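Local coordinates for protein Exo-arabinanase (Penicillium chrysogenum, PDB 3A72) that probably cleaves alpha-1,5-linked arabinan from the chain end as an exo-acting glycosyl hydrolase, and binds arabinobiose, at residues A[10-15]-A[342-347]; A[18-23]-A[338-343]. All blocks are in the same frame, centred on the assembly; numbering follows the deposited sequence.

Contact 1. Residues A[10-15]-A[342-347]; sequences TIFSPP and NRVSVS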
loop_
_atom_site.group_PDB
_atom_site.type_symbol
_atom_site.label_atom_id
_atom_site.label_comp_id
_atom_site.label_asym_id
_atom_site.label_seq_id
_atom_site.Cartn_x
_atom_site.Cartn_y
_atom_site.Cartn_z
ATOM N N THR A 10 12.842 15.786 0.685
ATOM C CA THR A 10 13.540 14.574 0.283
ATOM C C THR A 10 13.786 13.634 1.454
ATOM O O THR A 10 14.416 14.007 2.449
ATOM C CB THR A 10 14.906 14.894 -0.274
ATOM O OG1 THR A 10 14.793 15.825 -1.262
ATOM C CG2 THR A 10 15.548 13.674 -0.907
ATOM N N ILE A 11 13.286 12.433 1.348
ATOM C CA ILE A 11 13.615 11.390 2.295
ATOM C C ILE A 11 14.888 10.671 1.875
ATOM O O ILE A 11 15.784 10.431 2.683
ATOM C CB ILE A 11 12.451 10.356 2.435
ATOM C CG1 ILE A 11 11.158 11.058 2.876
ATOM C CG2 ILE A 11 12.876 9.237 3.371
ATOM C CD1 ILE A 11 9.993 10.139 3.135
ATOM N N PHE A 12 14.965 10.315 0.578
ATOM C CA PHE A 12 16.115 9.608 0.034
ATOM C C PHE A 12 16.266 9.908 -1.445
ATOM O O PHE A 12 15.293 9.746 -2.222
ATOM C CB PHE A 12 15.941 8.093 0.210
ATOM C CG PHE A 12 17.027 7.232 -0.385
ATOM C CD1 PHE A 12 18.323 7.324 0.033
ATOM C CD2 PHE A 12 16.725 6.318 -1.371
ATOM C CE1 PHE A 12 19.307 6.507 -0.459
ATOM C CE2 PHE A 12 17.693 5.487 -1.886
ATOM C CZ PHE A 12 18.984 5.577 -1.435
ATOM N N SER A 13 17.445 10.336 -1.855
ATOM C CA SER A 13 17.800 10.508 -3.245
ATOM C C SER A 13 18.788 9.429 -3.620
ATOM O O SER A 13 19.904 9.408 -3.054
ATOM C CB SER A 13 18.412 11.896 -3.523
ATOM O OG SER A 13 18.501 12.176 -4.943
ATOM N N PRO A 14 18.431 8.491 -4.470
ATOM C CA PRO A 14 19.261 7.315 -4.678
ATOM C C PRO A 14 20.527 7.643 -5.480
ATOM O O PRO A 14 20.528 8.541 -6.339
ATOM C CB PRO A 14 18.391 6.388 -5.471
ATOM C CG PRO A 14 17.470 7.281 -6.252
ATOM C CD PRO A 14 17.174 8.404 -5.264
ATOM N N PRO A 15 21.580 6.852 -5.228
ATOM C CA PRO A 15 22.796 6.988 -6.054
ATOM C C PRO A 15 22.521 6.646 -7.490
ATOM O O PRO A 15 21.657 5.812 -7.819
ATOM C CB PRO A 15 23.723 5.942 -5.469
ATOM C CG PRO A 15 23.208 5.479 -4.181
ATOM C CD PRO A 15 21.743 5.823 -4.213
ATOM N N ASN A 342 13.951 9.003 -10.255
ATOM C CA ASN A 342 13.108 8.815 -9.080
ATOM C C ASN A 342 13.855 9.198 -7.791
ATOM O O ASN A 342 15.065 9.025 -7.687
ATOM C CB ASN A 342 12.651 7.361 -8.971
ATOM C CG ASN A 342 11.562 6.991 -9.929
ATOM O OD1 ASN A 342 11.074 7.777 -10.756
ATOM N ND2 ASN A 342 11.111 5.735 -9.811
ATOM N N ARG A 343 13.069 9.648 -6.819
ATOM C CA ARG A 343 13.512 9.879 -5.455
ATOM C C ARG A 343 12.339 9.645 -4.541
ATOM O O ARG A 343 11.190 9.603 -4.993
ATOM C CB ARG A 343 14.115 11.298 -5.274
ATOM C CG ARG A 343 13.152 12.382 -5.715
ATOM C CD ARG A 343 13.845 13.744 -5.602
ATOM N NE ARG A 343 13.635 14.506 -4.436
ATOM C CZ ARG A 343 12.496 15.136 -4.142
ATOM N NH1 ARG A 343 11.509 14.955 -5.028
ATOM N NH2 ARG A 343 12.160 15.903 -3.159
ATOM N N VAL A 344 12.624 9.523 -3.252
ATOM C CA VAL A 344 11.592 9.355 -2.244
ATOM C C VAL A 344 11.391 10.694 -1.570
ATOM O O VAL A 344 12.336 11.263 -1.025
ATOM C CB VAL A 344 11.971 8.268 -1.217
ATOM C CG1 VAL A 344 10.782 8.045 -0.299
ATOM C CG2 VAL A 344 12.398 6.991 -1.910
ATOM N N SER A 345 10.156 11.205 -1.618
ATOM C CA SER A 345 9.822 12.521 -1.084
ATOM C C SER A 345 8.497 12.452 -0.333
ATOM O O SER A 345 7.695 11.528 -0.479
ATOM C CB SER A 345 9.797 13.567 -2.174
ATOM O OG SER A 345 8.759 13.371 -3.081
ATOM N N VAL A 346 8.244 13.521 0.431
ATOM C CA VAL A 346 7.024 13.620 1.181
ATOM C C VAL A 346 6.592 15.081 1.318
ATOM O O VAL A 346 7.413 15.982 1.478
ATOM C CB VAL A 346 7.209 12.965 2.577
ATOM C CG1 VAL A 346 8.253 13.680 3.411
ATOM C CG2 VAL A 346 5.905 12.848 3.335
ATOM N N SER A 347 5.262 15.257 1.242
ATOM C CA SER A 347 4.620 16.523 1.591
ATOM C C SER A 347 3.639 16.263 2.738
ATOM O O SER A 347 3.156 15.152 2.901
ATOM C CB SER A 347 3.906 17.115 0.398
ATOM O OG SER A 347 4.782 17.373 -0.689
HETATM O O HOH W 1 16.519 15.380 -3.921
#

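Contact 2. Residues A[18-23]-A[338-343]; sequences YIVPRT and LGENNR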
loop_
_atom_site.group_PDB
_atom_site.type_symbol
_atom_site.label_atom_id
_atom_site.label_comp_id
_atom_site.label_asym_id
_atom_site.label_seq_id
_atom_site.Cartn_x
_atom_site.Cartn_y
_atom_site.Cartn_z
ATOM N N TYR A 18 22.346 2.976 -8.585
ATOM C CA TYR A 18 21.185 2.130 -8.404
ATOM C C TYR A 18 20.583 1.886 -9.765
ATOM O O TYR A 18 20.744 2.647 -10.707
ATOM C CB TYR A 18 20.185 2.778 -7.439
ATOM C CG TYR A 18 20.428 2.574 -5.978
ATOM C CD1 TYR A 18 21.654 2.322 -5.429
ATOM C CD2 TYR A 18 19.306 2.657 -5.131
ATOM C CE1 TYR A 18 21.828 2.143 -4.063
ATOM C CE2 TYR A 18 19.485 2.466 -3.791
ATOM C CZ TYR A 18 20.737 2.224 -3.241
ATOM O OH TYR A 18 20.870 2.014 -1.875
ATOM N N ILE A 19 19.836 0.772 -9.876
ATOM C CA ILE A 19 19.287 0.351 -11.161
ATOM C C ILE A 19 17.935 0.968 -11.343
ATOM O O ILE A 19 17.088 0.764 -10.464
ATOM C CB ILE A 19 19.217 -1.196 -11.156
ATOM C CG1 ILE A 19 20.616 -1.760 -10.882
ATOM C CG2 ILE A 19 18.658 -1.694 -12.437
ATOM C CD1 ILE A 19 20.633 -3.221 -10.801
ATOM N N VAL A 20 17.712 1.660 -12.464
ATOM C CA VAL A 20 16.400 2.261 -12.771
ATOM C C VAL A 20 15.311 1.232 -12.520
ATOM O O VAL A 20 15.446 0.092 -12.996
ATOM C CB VAL A 20 16.421 2.735 -14.231
ATOM C CG1 VAL A 20 15.025 3.059 -14.761
ATOM C CG2 VAL A 20 17.258 3.998 -14.357
ATOM N N PRO A 21 14.269 1.549 -11.762
ATOM C CA PRO A 21 13.845 2.879 -11.343
ATOM C C PRO A 21 14.518 3.440 -10.104
ATOM O O PRO A 21 14.225 4.582 -9.738
ATOM C CB PRO A 21 12.353 2.644 -11.060
ATOM C CG PRO A 21 12.293 1.252 -10.511
ATOM C CD PRO A 21 13.256 0.509 -11.423
ATOM N N ARG A 22 15.404 2.708 -9.465
ATOM C CA ARG A 22 16.209 3.102 -8.308
ATOM C C ARG A 22 15.429 3.055 -6.989
ATOM O O ARG A 22 15.861 2.420 -6.026
ATOM C CB ARG A 22 16.938 4.419 -8.499
ATOM C CG ARG A 22 17.837 4.458 -9.736
ATOM C CD ARG A 22 18.791 5.634 -9.703
ATOM N NE ARG A 22 19.726 5.636 -10.804
ATOM C CZ ARG A 22 19.527 6.219 -11.978
ATOM N NH1 ARG A 22 18.367 6.848 -12.263
ATOM N NH2 ARG A 22 20.514 6.165 -12.876
ATOM N N THR A 23 14.287 3.755 -6.980
ATOM C CA THR A 23 13.331 3.667 -5.885
ATOM C C THR A 23 11.960 3.518 -6.514
ATOM O O THR A 23 11.722 3.960 -7.639
ATOM C CB THR A 23 13.360 4.921 -4.979
ATOM O OG1 THR A 23 13.004 6.116 -5.699
ATOM C CG2 THR A 23 14.735 5.176 -4.426
ATOM N N LEU A 338 9.764 2.713 -14.026
ATOM C CA LEU A 338 10.872 2.868 -14.916
ATOM C C LEU A 338 11.411 4.290 -14.930
ATOM O O LEU A 338 12.072 4.719 -15.895
ATOM C CB LEU A 338 10.501 2.419 -16.342
ATOM C CG LEU A 338 10.061 0.954 -16.387
ATOM C CD1 LEU A 338 9.691 0.543 -17.789
ATOM C CD2 LEU A 338 11.149 0.001 -15.870
ATOM N N GLY A 339 11.252 5.029 -13.837
ATOM C CA GLY A 339 11.669 6.395 -13.832
ATOM C C GLY A 339 13.166 6.568 -13.881
ATOM O O GLY A 339 13.868 5.867 -13.210
ATOM N N GLU A 340 13.616 7.548 -14.649
ATOM C CA GLU A 340 15.052 7.847 -14.774
ATOM C C GLU A 340 15.562 8.797 -13.708
ATOM O O GLU A 340 16.798 8.858 -13.564
ATOM C CB GLU A 340 15.313 8.433 -16.180
ATOM C CG GLU A 340 15.120 7.385 -17.268
ATOM C CD GLU A 340 16.087 6.240 -17.332
ATOM O OE1 GLU A 340 17.185 6.459 -16.730
ATOM O OE2 GLU A 340 15.768 5.171 -17.959
ATOM N N ASN A 341 14.657 9.428 -12.940
ATOM C CA ASN A 341 15.065 10.392 -11.918
ATOM C C ASN A 341 14.222 10.249 -10.668
ATOM O O ASN A 341 13.809 11.254 -10.085
ATOM C CB ASN A 341 14.980 11.848 -12.447
ATOM C CG ASN A 341 15.928 12.106 -13.583
ATOM O OD1 ASN A 341 17.127 12.095 -13.306
ATOM N ND2 ASN A 341 15.376 12.325 -14.749
ATOM N N ASN A 342 13.951 9.003 -10.255
ATOM C CA ASN A 342 13.108 8.815 -9.080
ATOM C C ASN A 342 13.855 9.198 -7.791
ATOM O O ASN A 342 15.065 9.025 -7.687
ATOM C CB ASN A 342 12.651 7.361 -8.971
ATOM C CG ASN A 342 11.562 6.991 -9.929
ATOM O OD1 ASN A 342 11.074 7.777 -10.756
ATOM N ND2 ASN A 342 11.111 5.735 -9.811
ATOM N N ARG A 343 13.069 9.648 -6.819
ATOM C CA ARG A 343 13.512 9.879 -5.455
ATOM C C ARG A 343 12.339 9.645 -4.541
ATOM O O ARG A 343 11.190 9.603 -4.993
ATOM C CB ARG A 343 14.115 11.298 -5.274
ATOM C CG ARG A 343 13.152 12.382 -5.715
ATOM C CD ARG A 343 13.845 13.744 -5.602
ATOM N NE ARG A 343 13.635 14.506 -4.436
ATOM C CZ ARG A 343 12.496 15.136 -4.142
ATOM N NH1 ARG A 343 11.509 14.955 -5.028
ATOM N NH2 ARG A 343 12.160 15.903 -3.159
HETATM O O HOH W 2 15.540 6.597 -11.204
HETATM O O HOH W 3 19.179 7.353 -15.384
#

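Contact 1. Residues A[10-15]-A[342-347]
Ile11 and Phe12 share Val344 as their partner, a classic beta bulge. The bulge lies where the chain leaves strand 6-10, the outer strand that pairs with the C-terminal strand 344-350 in one sheet of this six-bladed beta-propeller. Thr10 and Ser345 form an antiparallel non-hydrogen-bonded pair; Phe12 and Val344 form a hydrogen-bonded one. The extra residue brings two amides to one carbonyl. Val344 O accepts from Ile11 N at 2.8 Å and from Phe12 N at 3.2 Å. Both donors come from the same face of the carbonyl plane. Val344 N answers with a straighter bond to Phe12 O, 2.9 Å long.

The backbone bends at Ile11, and its side chain is buried against the strand. Ile11 CG1 stands anti to its own carbonyl carbon (chi1 -58°). It meets Val346 CG1 at 3.9 Å, and the two side chains cross obliquely. Ile11 CB rests on Val344 CG1. Trp40, on strand 36-42 of the next blade, and Trp64, in the loop before strand 65-70, also touch Ile11. The Phe12 ring extends beyond Val344 to the ring of Trp40, while Val344 CG2 stays at the ring edge. Pro14 packs its CD against Asn342 O at 3.3 Å.

Thr10 and Ser345 lie on the face opposite Phe12 and Val344, and the Arg343 side chain reaches Thr10 there. The Arg343 side chain starts between its backbone N and carbonyl carbon (chi1 55°) and bends at chi3, which turns its guanidinium back to Thr10. A water is hydrogen-bonded to Thr10 OG1 and accepts a weak bond from Arg343 NE. Arg343 NH2 bonds Asn8 OD1 and also donates to Thr10 OG1 at 3.2 Å, where the hydroxyl oxygen lies in the guanidinium plane.

Contact 2. Residues A[18-23]-A[338-343]
Pro21 lies against the backbone of Leu338 and Gly339, where two irregular loops of the propeller meet near the bound arabinose. Pro21 follows a cis peptide bond. Its CB is 3.9 Å from Leu338 N. Leu338 points its side chain away from this loop. At Gly339 the carbonyl oxygen receives a CA-H...O contact from Pro21 CA and also touches Val20 CG1. Glu340 bends at chi2 (-67°), which brings OE1 to 3.4 Å from Val20 CG2. Glu340 O lies at the edge of the Arg22 guanidinium and takes a weak bond from Arg22 NH1 at 2.9 Å. Val20 CG2 sits over the rim of one face of that guanidinium, and Ser16 O holds Arg22 NH2. Asn342 points toward the 18-23 loop. Its ND2 donates to Thr23 O at 2.9 Å, nearly in line with the carbonyl, and to Val336 O. Thr23 OG1 passes beside Asn342 CB and is bonded to Ala334 O.

One water joins Pro21 O, Arg22 NH1, Gly339 O and Asn342 N, and a second bridges Arg22 NH2 to Glu340 OE1. The join thus relies largely on backbone oxygens and water; Glu340 OE1, 4.6 Å from Arg22 NH1, is too far for a salt bridge.

How the contacts relate
From the N terminus, strand 6-10 runs into the loop at 10-15, where contact 1 begins. The same loop continues to 18-23, where contact 2 begins, and leads into strand 23-30 of the next blade. The chain passes through the other blades, returns to the first sheet at 317-320 and 328-333, and reaches 338-347 last. Contact 2 closes the inner loop and nests within contact 1, sharing Asn342 and Arg343. Thr23 packs on Phe12 and Val344, joining the two. Contact 1 completes the last blade with the N-terminal strand, the usual "Velcro" closure of a propeller. Contact 2 joins the loop entering blade 23-70 to the loop before 344-350.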